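Local coordinates for protein Alpha/beta hydrolase (Paenibacillus sp. VTT E-133280, PDB 6TJ2) that probably hydrolyses methyl salicylate to salicylic acid, acting as an extracellular esterase of the alpha/beta-hydrolase family related to a plant salicylic acid binding protein, at residues A55-W60 / T76-G81; K86-T91 / N172-L177; F139-A144 / K226-L231; T185-A190 / H264-R269. All coordinates share one frame; numbering follows the deposited sequence.

Interaction 1: residues A55-W60 / T76-G81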
# COMPACT_ATOMS: atom_id res chain seq x y z
N ALA A 55 -5.64 7.99 25.14
CA ALA A 55 -6.27 6.68 25.33
C ALA A 55 -6.00 6.25 26.76
O ALA A 55 -5.10 6.73 27.44
CB ALA A 55 -5.76 5.68 24.35
N THR A 56 -6.77 5.29 27.22
CA THR A 56 -6.60 4.60 28.50
C THR A 56 -6.54 3.10 28.23
O THR A 56 -6.66 2.63 27.08
CB THR A 56 -7.77 4.89 29.45
OG1 THR A 56 -8.96 4.28 28.96
CG2 THR A 56 -8.02 6.38 29.62
N ALA A 57 -6.37 2.32 29.29
CA ALA A 57 -6.39 0.84 29.16
C ALA A 57 -7.72 0.37 28.55
O ALA A 57 -7.74 -0.72 27.94
CB ALA A 57 -6.20 0.24 30.55
N GLY A 58 -8.79 1.14 28.69
CA GLY A 58 -10.12 0.85 28.11
C GLY A 58 -10.11 0.76 26.60
O GLY A 58 -11.05 0.20 26.02
N PHE A 59 -9.10 1.32 25.96
CA PHE A 59 -8.92 1.20 24.50
C PHE A 59 -9.06 -0.25 24.09
O PHE A 59 -9.57 -0.49 22.99
CB PHE A 59 -7.56 1.75 24.09
CG PHE A 59 -7.19 1.75 22.64
CD1 PHE A 59 -7.86 2.62 21.82
CD2 PHE A 59 -6.29 0.90 22.07
CE1 PHE A 59 -7.53 2.74 20.47
CE2 PHE A 59 -6.00 0.98 20.70
CZ PHE A 59 -6.61 1.91 19.93
N TRP A 60 -8.48 -1.16 24.87
CA TRP A 60 -8.38 -2.60 24.55
C TRP A 60 -9.62 -3.41 24.91
O TRP A 60 -9.60 -4.60 24.66
CB TRP A 60 -7.16 -3.17 25.24
CG TRP A 60 -5.86 -2.49 24.90
CD1 TRP A 60 -5.06 -1.81 25.75
CD2 TRP A 60 -5.22 -2.49 23.60
NE1 TRP A 60 -3.95 -1.38 25.07
CE2 TRP A 60 -4.00 -1.80 23.77
CE3 TRP A 60 -5.53 -3.04 22.36
CZ2 TRP A 60 -3.11 -1.60 22.73
CZ3 TRP A 60 -4.64 -2.88 21.33
CH2 TRP A 60 -3.44 -2.18 21.54
N THR A 76 -4.00 -5.71 30.30
CA THR A 76 -4.11 -4.33 29.77
C THR A 76 -3.82 -3.32 30.88
O THR A 76 -4.74 -2.70 31.38
CB THR A 76 -5.48 -4.07 29.15
OG1 THR A 76 -6.55 -4.24 30.09
CG2 THR A 76 -5.74 -5.05 28.03
N PRO A 77 -2.56 -3.17 31.27
CA PRO A 77 -2.23 -2.27 32.38
C PRO A 77 -2.52 -0.82 32.03
O PRO A 77 -2.30 -0.38 30.87
CB PRO A 77 -0.73 -2.49 32.56
CG PRO A 77 -0.25 -2.98 31.21
CD PRO A 77 -1.38 -3.82 30.71
N GLU A 78 -2.89 -0.07 33.04
CA GLU A 78 -2.83 1.39 32.94
C GLU A 78 -1.42 1.85 33.38
O GLU A 78 -0.67 1.06 34.01
CB GLU A 78 -3.87 2.03 33.85
CG GLU A 78 -4.08 3.50 33.61
CD GLU A 78 -4.28 3.72 32.13
OE1 GLU A 78 -5.46 3.60 31.70
OE2 GLU A 78 -3.30 4.08 31.44
N TYR A 79 -1.03 3.04 32.95
CA TYR A 79 0.33 3.54 33.26
C TYR A 79 0.27 4.98 33.76
O TYR A 79 -0.73 5.60 33.65
CB TYR A 79 1.28 3.24 32.11
CG TYR A 79 0.95 3.77 30.74
CD1 TYR A 79 1.03 5.12 30.42
CD2 TYR A 79 0.67 2.90 29.71
CE1 TYR A 79 0.83 5.57 29.12
CE2 TYR A 79 0.46 3.33 28.41
CZ TYR A 79 0.54 4.67 28.12
OH TYR A 79 0.37 5.10 26.85
N ALA A 80 1.42 5.44 34.23
CA ALA A 80 1.51 6.70 34.98
C ALA A 80 0.95 7.86 34.16
O ALA A 80 1.15 7.95 32.94
CB ALA A 80 2.91 6.97 35.40
N GLY A 81 0.19 8.72 34.84
CA GLY A 81 -0.37 9.94 34.25
C GLY A 81 -1.49 9.69 33.27
O GLY A 81 -1.94 10.62 32.60
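Glu78 reaches across to the backbone of Ala57, and this polar link is joined by packing between the loops that leave the C-terminal ends of 46-50 and 73-75, neighbouring strands of the parallel sheet of the alpha/beta-hydrolase fold. The hydrogen bond runs from Ala57 N to Glu78 OE1 over 2.9 Å and is fairly straight, with 164° at the hydrogen; the N-H meets the syn side of the carboxylate but from 34° out of its plane. Glu78 CG stands anti to its own backbone N (chi1 -168°) and the chain then bends at chi2, which folds the carboxylate back toward Ala57. The second oxygen is engaged as well: Tyr79 N donates to Glu78 OE2 over 2.9 Å, on the anti side, and His51 NE2 is also hydrogen-bonded to OE2.

Packing contacts flank this bond. Ala57 CB settles 3.4 Å from Thr76 O and Thr56 CB 3.5 Å from Glu78 OE1, both carbon against oxygen. The purely apolar contact is that of Thr76 CG2 with Trp60 CB, at 3.7 Å; this methyl approaches the indole obliquely near CD1, the two side chains running antiparallel as they pass.

Within 55-60 the chain is shaped by an ST turn, Gly58 N donating to Thr56 OG1 over 3.2 Å, at the entry to the 3-10 segment 57-60, whose first N-H is the one given to Glu78. With both oxygens bound, the carboxylate is fixed in rotation, and its negative charge probably stabilises the start of that 3-10 turn while tying it to His51.

Interaction 2: residues K86-T91 / N172-L177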
# COMPACT_ATOMS: atom_id res chain seq x y z
N LYS A 86 -3.70 11.18 37.78
CA LYS A 86 -3.60 12.57 37.27
C LYS A 86 -2.19 13.06 37.50
O LYS A 86 -1.75 13.23 38.63
CB LYS A 86 -4.65 13.46 37.94
CG LYS A 86 -4.58 14.94 37.57
CD LYS A 86 -5.11 15.26 36.19
CE LYS A 86 -5.05 16.76 35.90
NZ LYS A 86 -5.45 17.14 34.51
N ASN A 87 -1.47 13.27 36.41
CA ASN A 87 -0.11 13.85 36.49
C ASN A 87 0.24 14.47 35.15
O ASN A 87 0.81 13.79 34.27
CB ASN A 87 0.93 12.84 36.91
CG ASN A 87 2.26 13.49 37.17
OD1 ASN A 87 2.41 14.69 36.97
ND2 ASN A 87 3.24 12.68 37.52
N ASN A 88 -0.11 15.73 34.98
CA ASN A 88 0.19 16.47 33.74
C ASN A 88 1.70 16.59 33.49
O ASN A 88 2.06 16.88 32.35
CB ASN A 88 -0.50 17.83 33.77
CG ASN A 88 -2.01 17.75 33.60
OD1 ASN A 88 -2.52 16.74 33.11
ND2 ASN A 88 -2.66 18.85 33.88
N ASN A 89 2.51 16.36 34.51
CA ASN A 89 3.97 16.48 34.38
C ASN A 89 4.66 15.13 34.37
O ASN A 89 5.90 15.05 34.51
CB ASN A 89 4.52 17.39 35.48
CG ASN A 89 4.08 18.84 35.33
OD1 ASN A 89 3.78 19.32 34.26
ND2 ASN A 89 4.20 19.58 36.43
N VAL A 90 3.91 14.06 34.10
CA VAL A 90 4.49 12.71 34.02
C VAL A 90 5.60 12.65 32.97
O VAL A 90 5.54 13.35 31.94
CB VAL A 90 3.40 11.65 33.78
CG1 VAL A 90 2.91 11.71 32.35
CG2 VAL A 90 3.91 10.29 34.09
N THR A 91 6.63 11.84 33.28
CA THR A 91 7.76 11.61 32.37
C THR A 91 7.71 10.23 31.74
O THR A 91 7.04 9.32 32.23
CB THR A 91 9.10 11.79 33.07
OG1 THR A 91 9.23 10.71 33.99
CG2 THR A 91 9.16 13.13 33.78
N ASN A 172 -1.14 23.95 30.64
CA ASN A 172 -1.00 22.95 31.71
C ASN A 172 -0.23 21.72 31.19
O ASN A 172 -0.38 20.65 31.78
CB ASN A 172 -2.34 22.54 32.32
CG ASN A 172 -3.24 21.84 31.35
OD1 ASN A 172 -2.89 21.58 30.19
ND2 ASN A 172 -4.44 21.54 31.82
N ASN A 173 0.52 21.88 30.11
CA ASN A 173 1.39 20.79 29.63
C ASN A 173 0.55 19.61 29.12
O ASN A 173 1.05 18.50 29.22
CB ASN A 173 2.39 20.32 30.68
CG ASN A 173 3.55 19.54 30.11
OD1 ASN A 173 3.94 18.49 30.66
ND2 ASN A 173 4.12 20.04 29.04
N THR A 174 -0.57 19.88 28.48
CA THR A 174 -1.38 18.81 27.87
C THR A 174 -1.66 19.14 26.42
O THR A 174 -1.61 20.31 25.99
CB THR A 174 -2.66 18.49 28.62
OG1 THR A 174 -3.58 19.59 28.58
CG2 THR A 174 -2.40 18.10 30.07
N ILE A 175 -1.94 18.09 25.65
CA ILE A 175 -2.38 18.25 24.26
C ILE A 175 -3.75 17.63 24.13
O ILE A 175 -3.93 16.43 24.39
CB ILE A 175 -1.41 17.56 23.29
CG1 ILE A 175 -0.04 18.25 23.35
CG2 ILE A 175 -1.98 17.56 21.89
CD1 ILE A 175 1.08 17.46 22.65
N THR A 176 -4.71 18.45 23.73
CA THR A 176 -6.06 17.99 23.38
C THR A 176 -6.17 17.97 21.87
O THR A 176 -6.00 19.04 21.25
CB THR A 176 -7.14 18.86 24.02
OG1 THR A 176 -6.97 18.85 25.44
CG2 THR A 176 -8.53 18.39 23.66
N LEU A 177 -6.45 16.84 21.28
CA LEU A 177 -6.62 16.77 19.83
C LEU A 177 -7.88 17.52 19.45
O LEU A 177 -8.92 17.23 20.02
CB LEU A 177 -6.77 15.32 19.35
CG LEU A 177 -5.59 14.41 19.58
CD1 LEU A 177 -5.97 12.97 19.22
CD2 LEU A 177 -4.42 14.94 18.80
O HOH W 1 1.73 20.96 34.07
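Asn88 and Asn173 make the nearest backbone approach, their CA atoms 6.1 Å apart, where a type I turn from Asn87 to Val90 meets the chain just ahead of strand 174-175. Asn88 carries most of the contact. Its CB rests 3.5 Å from Asn172 O, and its OD1 lies 3.3 Å from the methyl CG2 of Thr174. The amides of Asn88 and Asn172 are turned 56° against each other.

At chi1 66° Thr174 turns CG2 to Asn88 and OG1 to its own segment, donating to Asn172 OD1 over 2.7 Å. On the other side of the contact an Asx turn, in which Asn89 N donates to Asn87 OD1 over 3.0 Å, shapes the loop. One water links the two segments, giving a hydrogen bond to Asn89 OD1 at 2.6 Å and a weak one to Asn172 O at 3.1 Å.

Strand 174-175 pairs with strand 205-206, so the contact joins this small antiparallel sheet to the loop leading into helix 92-105. At this amide-rich surface a water bridges the segments, and polar groups and a methyl pack between them, so the join is at least partly mediated by solvent.

Interaction 3: residues F139-A144 / K226-L231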
# COMPACT_ATOMS: atom_id res chain seq x y z
N PHE A 139 4.73 -4.21 17.46
CA PHE A 139 4.38 -2.80 17.22
C PHE A 139 3.13 -2.75 16.39
O PHE A 139 3.16 -3.19 15.23
CB PHE A 139 5.52 -2.08 16.50
CG PHE A 139 6.75 -1.92 17.35
CD1 PHE A 139 7.05 -0.70 17.92
CD2 PHE A 139 7.61 -2.96 17.59
CE1 PHE A 139 8.17 -0.55 18.72
CE2 PHE A 139 8.73 -2.83 18.39
CZ PHE A 139 8.97 -1.62 18.99
N PHE A 140 2.03 -2.27 16.89
CA PHE A 140 0.71 -2.18 16.23
C PHE A 140 0.42 -0.73 15.91
O PHE A 140 0.11 0.03 16.82
CB PHE A 140 -0.36 -2.86 17.07
CG PHE A 140 -1.79 -2.56 16.69
CD1 PHE A 140 -2.79 -2.53 17.65
CD2 PHE A 140 -2.14 -2.33 15.37
CE1 PHE A 140 -4.08 -2.18 17.29
CE2 PHE A 140 -3.42 -1.95 15.03
CZ PHE A 140 -4.40 -1.88 16.00
N ASP A 141 0.67 -0.30 14.66
CA ASP A 141 0.43 1.11 14.27
C ASP A 141 1.09 1.98 15.34
O ASP A 141 0.45 2.89 15.90
CB ASP A 141 -1.04 1.41 14.05
CG ASP A 141 -1.61 0.74 12.83
OD1 ASP A 141 -0.87 0.15 12.10
OD2 ASP A 141 -2.82 0.92 12.57
N ALA A 142 2.35 1.68 15.58
CA ALA A 142 3.11 2.22 16.69
C ALA A 142 4.37 2.93 16.21
O ALA A 142 4.95 2.62 15.16
CB ALA A 142 3.44 1.17 17.73
N PHE A 143 4.80 3.88 17.00
CA PHE A 143 6.08 4.56 16.77
C PHE A 143 7.21 3.68 17.25
O PHE A 143 7.09 2.95 18.26
CB PHE A 143 6.10 5.90 17.51
CG PHE A 143 5.00 6.81 17.05
CD1 PHE A 143 5.10 7.40 15.80
CD2 PHE A 143 3.84 7.01 17.79
CE1 PHE A 143 4.05 8.20 15.33
CE2 PHE A 143 2.80 7.76 17.29
CZ PHE A 143 2.93 8.40 16.10
N ALA A 144 8.34 3.74 16.57
CA ALA A 144 9.58 3.06 16.97
C ALA A 144 10.72 4.05 16.81
O ALA A 144 11.50 3.93 15.86
CB ALA A 144 9.74 1.81 16.12
N LYS A 226 10.65 -9.40 16.66
CA LYS A 226 9.71 -8.28 16.51
C LYS A 226 8.74 -8.54 15.39
O LYS A 226 9.09 -9.17 14.38
CB LYS A 226 10.48 -7.00 16.21
CG LYS A 226 11.42 -6.56 17.33
CD LYS A 226 12.53 -5.62 16.90
CE LYS A 226 13.75 -6.40 16.48
NZ LYS A 226 14.53 -6.74 17.70
N SER A 227 7.55 -7.98 15.54
CA SER A 227 6.52 -7.89 14.49
C SER A 227 6.00 -6.49 14.38
O SER A 227 6.05 -5.72 15.38
CB SER A 227 5.37 -8.82 14.76
OG SER A 227 5.81 -10.15 14.91
N TYR A 228 5.49 -6.16 13.22
CA TYR A 228 4.78 -4.90 12.99
C TYR A 228 3.46 -5.23 12.38
O TYR A 228 3.40 -5.84 11.28
CB TYR A 228 5.58 -3.93 12.11
CG TYR A 228 5.15 -2.48 12.26
CD1 TYR A 228 3.98 -2.00 11.68
CD2 TYR A 228 5.88 -1.59 13.05
CE1 TYR A 228 3.53 -0.72 11.89
CE2 TYR A 228 5.43 -0.29 13.26
CZ TYR A 228 4.24 0.11 12.72
OH TYR A 228 3.80 1.40 12.96
N LEU A 229 2.38 -4.86 13.06
CA LEU A 229 0.99 -5.01 12.62
C LEU A 229 0.50 -3.66 12.14
O LEU A 229 0.48 -2.71 12.92
CB LEU A 229 0.17 -5.59 13.80
CG LEU A 229 -1.34 -5.67 13.53
CD1 LEU A 229 -1.72 -6.45 12.26
CD2 LEU A 229 -2.08 -6.23 14.75
N TYR A 230 0.16 -3.56 10.86
CA TYR A 230 -0.19 -2.31 10.18
C TYR A 230 -1.56 -2.37 9.62
O TYR A 230 -1.85 -3.33 8.87
CB TYR A 230 0.83 -2.04 9.08
CG TYR A 230 0.56 -0.80 8.27
CD1 TYR A 230 0.41 -0.91 6.91
CD2 TYR A 230 0.42 0.45 8.85
CE1 TYR A 230 0.23 0.20 6.13
CE2 TYR A 230 0.16 1.56 8.07
CZ TYR A 230 0.08 1.44 6.72
OH TYR A 230 -0.13 2.61 5.98
N LEU A 231 -2.39 -1.39 9.89
CA LEU A 231 -3.70 -1.23 9.26
C LEU A 231 -3.61 -0.14 8.20
O LEU A 231 -3.13 0.95 8.46
CB LEU A 231 -4.80 -0.93 10.27
CG LEU A 231 -4.89 -1.87 11.46
CD1 LEU A 231 -6.03 -1.46 12.38
CD2 LEU A 231 -5.09 -3.32 11.01
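The central parallel sheet of the alpha/beta-hydrolase fold supplies this contact: the end of strand 134-139 and the corner beyond it run alongside strand 226-231. Parallel bridges pair Phe139 with Tyr228 and Phe140 with Leu229. Phe139 N donates to Ser227 O at 2.9 Å, Leu229 N to Phe139 O at 2.8 Å, and Asp141 N to Leu229 O at 3.0 Å. At the corner the side chain of Asp141 continues the ladder, its OD1 accepting from Leu231 N over 3.1 Å through the syn lone pair.

Tyr228 reaches over the turning chain. With CG anti to the backbone N (chi1 -159°), its ring passes beneath Phe139 O, which sits 3.6 Å above one face toward the rim, and its OH donates to Ala142 O over 2.8 Å. A phenylalanine here would probably keep the packing against Phe139 CB but leave the carbonyl of Ala142 without this donor and the corner less firmly held. On the sheet face carrying Phe140 and Leu229, these two side chains lie side by side, and Leu231 CD1 meets the edge of the Phe140 ring 3.8 Å from CE2.

The corner also borders the catalytic region: Asp141 and Phe143 form backbone hydrogen bonds with Ser117, the probable nucleophile. Asp141 OD2 lies close to the carboxylate of Asp234, the probable triad acid. Main-chain bonds, one carboxylate and one phenol thus brace a buried bend, which is likely to help set the backbone next to the nucleophile.

Interaction 4: residues T185-A190 / H264-R269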
# COMPACT_ATOMS: atom_id res chain seq x y z
N THR A 185 -8.52 11.92 10.85
CA THR A 185 -7.20 11.26 10.75
C THR A 185 -6.97 10.20 11.79
O THR A 185 -6.03 9.41 11.57
CB THR A 185 -6.03 12.24 10.74
OG1 THR A 185 -5.82 12.80 12.03
CG2 THR A 185 -6.24 13.33 9.72
N PHE A 186 -7.74 10.10 12.87
CA PHE A 186 -7.62 9.02 13.86
C PHE A 186 -8.71 7.97 13.69
O PHE A 186 -8.51 6.79 13.95
CB PHE A 186 -7.63 9.58 15.29
CG PHE A 186 -6.32 10.20 15.72
CD1 PHE A 186 -5.69 9.70 16.84
CD2 PHE A 186 -5.74 11.27 15.08
CE1 PHE A 186 -4.49 10.24 17.29
CE2 PHE A 186 -4.55 11.82 15.54
CZ PHE A 186 -3.92 11.27 16.64
N VAL A 187 -9.92 8.45 13.35
CA VAL A 187 -11.10 7.57 13.17
C VAL A 187 -11.75 7.81 11.80
O VAL A 187 -12.99 7.87 11.64
CB VAL A 187 -12.08 7.74 14.35
CG1 VAL A 187 -11.47 7.23 15.64
CG2 VAL A 187 -12.57 9.15 14.54
N ASN A 188 -10.93 7.99 10.77
CA ASN A 188 -11.39 8.28 9.41
C ASN A 188 -12.36 7.23 8.89
O ASN A 188 -13.25 7.65 8.10
CB ASN A 188 -10.18 8.41 8.46
CG ASN A 188 -9.02 7.47 8.68
OD1 ASN A 188 -8.52 7.37 9.79
ND2 ASN A 188 -8.58 6.82 7.61
N THR A 189 -12.36 5.99 9.33
CA THR A 189 -13.30 4.96 8.80
C THR A 189 -14.56 4.88 9.65
O THR A 189 -15.46 4.12 9.27
CB THR A 189 -12.62 3.59 8.68
OG1 THR A 189 -12.35 3.09 9.99
CG2 THR A 189 -11.34 3.66 7.90
N ALA A 190 -14.65 5.61 10.74
CA ALA A 190 -15.85 5.61 11.60
C ALA A 190 -16.94 6.50 11.03
O ALA A 190 -16.67 7.48 10.33
CB ALA A 190 -15.49 6.12 12.99
N HIS A 264 -6.62 4.13 12.97
CA HIS A 264 -5.91 4.20 14.25
C HIS A 264 -6.78 3.81 15.44
O HIS A 264 -6.30 3.07 16.30
CB HIS A 264 -5.37 5.63 14.44
CG HIS A 264 -4.22 5.70 15.37
ND1 HIS A 264 -3.08 4.98 15.17
CD2 HIS A 264 -3.98 6.45 16.49
CE1 HIS A 264 -2.18 5.32 16.07
NE2 HIS A 264 -2.69 6.20 16.92
N MET A 265 -7.99 4.32 15.53
CA MET A 265 -8.78 4.13 16.79
C MET A 265 -10.19 3.59 16.57
O MET A 265 -10.83 3.29 17.59
CB MET A 265 -8.82 5.42 17.60
CG MET A 265 -7.46 5.84 18.01
SD MET A 265 -7.57 7.08 19.31
CE MET A 265 -5.92 7.02 19.99
N THR A 266 -10.66 3.35 15.36
CA THR A 266 -12.02 2.78 15.18
C THR A 266 -11.97 1.25 15.33
O THR A 266 -12.80 0.64 16.01
CB THR A 266 -12.54 3.10 13.77
OG1 THR A 266 -12.48 4.51 13.56
CG2 THR A 266 -13.93 2.57 13.52
N THR A 267 -11.03 0.62 14.64
CA THR A 267 -11.14 -0.81 14.30
C THR A 267 -11.02 -1.68 15.52
O THR A 267 -11.68 -2.73 15.58
CB THR A 267 -10.11 -1.13 13.23
OG1 THR A 267 -10.07 -0.07 12.26
CG2 THR A 267 -10.39 -2.45 12.51
N VAL A 268 -10.24 -1.28 16.50
CA VAL A 268 -10.14 -2.11 17.73
C VAL A 268 -11.48 -2.14 18.46
O VAL A 268 -11.72 -3.02 19.33
CB VAL A 268 -9.04 -1.65 18.70
CG1 VAL A 268 -7.69 -1.84 18.03
CG2 VAL A 268 -9.27 -0.25 19.22
N ARG A 269 -12.37 -1.19 18.20
CA ARG A 269 -13.73 -1.16 18.82
C ARG A 269 -14.73 -1.83 17.91
O ARG A 269 -15.59 -2.56 18.44
CB ARG A 269 -14.22 0.26 19.09
CG ARG A 269 -13.64 0.82 20.36
CD ARG A 269 -12.50 1.74 20.02
NE ARG A 269 -12.12 2.38 21.26
CZ ARG A 269 -11.60 3.60 21.35
NH1 ARG A 269 -11.24 4.29 20.30
NH2 ARG A 269 -11.40 4.10 22.55
O HOH W 2 -6.25 6.61 11.15
O HOH W 3 -12.38 0.44 10.82
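The ring of Phe186 receives the edge of the His264 imidazole toward its face, an offset edge-to-face pair with planes at 88° and centroids 5.4 Å apart; the closest atoms are Phe186 CD1 and His264 CD2. At the edge of the same phenyl ring sits the sulfur of Met265, 4.1 Å from CD1, a Met-aromatic contact. His264 CG stands anti to the backbone N (chi1 -157°), which lays the imidazole alongside Phe186, while its ND1 is hydrogen-bonded to Asp234.

Backbone and water reinforce the pairing. Met265 N donates to Phe186 O over 3.0 Å. One water accepts from His264 N and lies within hydrogen-bonding distance of Thr185 O and Asn188 OD1; another bridges Thr267 OG1 and Thr189 OG1, which is also hydrogen-bonded to Asp263.

Thr266 fits into the type I turn 187-190, with OG1 3.3 Å from Val187 CB and CG2 3.9 Å from Ala190 CB. A glycine here would probably open a gap against Val187 and Ala190 and lose the hydroxyl's hydrogen bond to a nearby residue, leaving the turn freer to shift.

His264 is the probable histidine of a Ser-His-Asp triad with Ser117 and Asp234. Phe186 thus braces its ring and Asp234 binds its ND1, a combination likely to limit how far the imidazole can turn.

Overall arrangement
From the N terminus, interaction 1 closes a short loop around helix 61-69 and strand 73-75. Interaction 2 opens just beyond it, and the two touch where Ala80 packs on Val90; its long loop ties the approach to helix 92-105 to strand 174-175. Interaction 3 opens inside that loop and closes beyond it, so the two cross, about 25 Å apart between centres. Interaction 4 starts within the loop of interaction 3 and crosses it in turn, linking the region between helices 179-185 and 192-200 to the loop carrying His264. None nests; interactions 2 and 4 follow in series. Interactions 1, 2 and 3 touch interaction 4 through Phe59, Leu177 and Asp141, and interaction 1 also touches interaction 3 through Trp60 and Phe140.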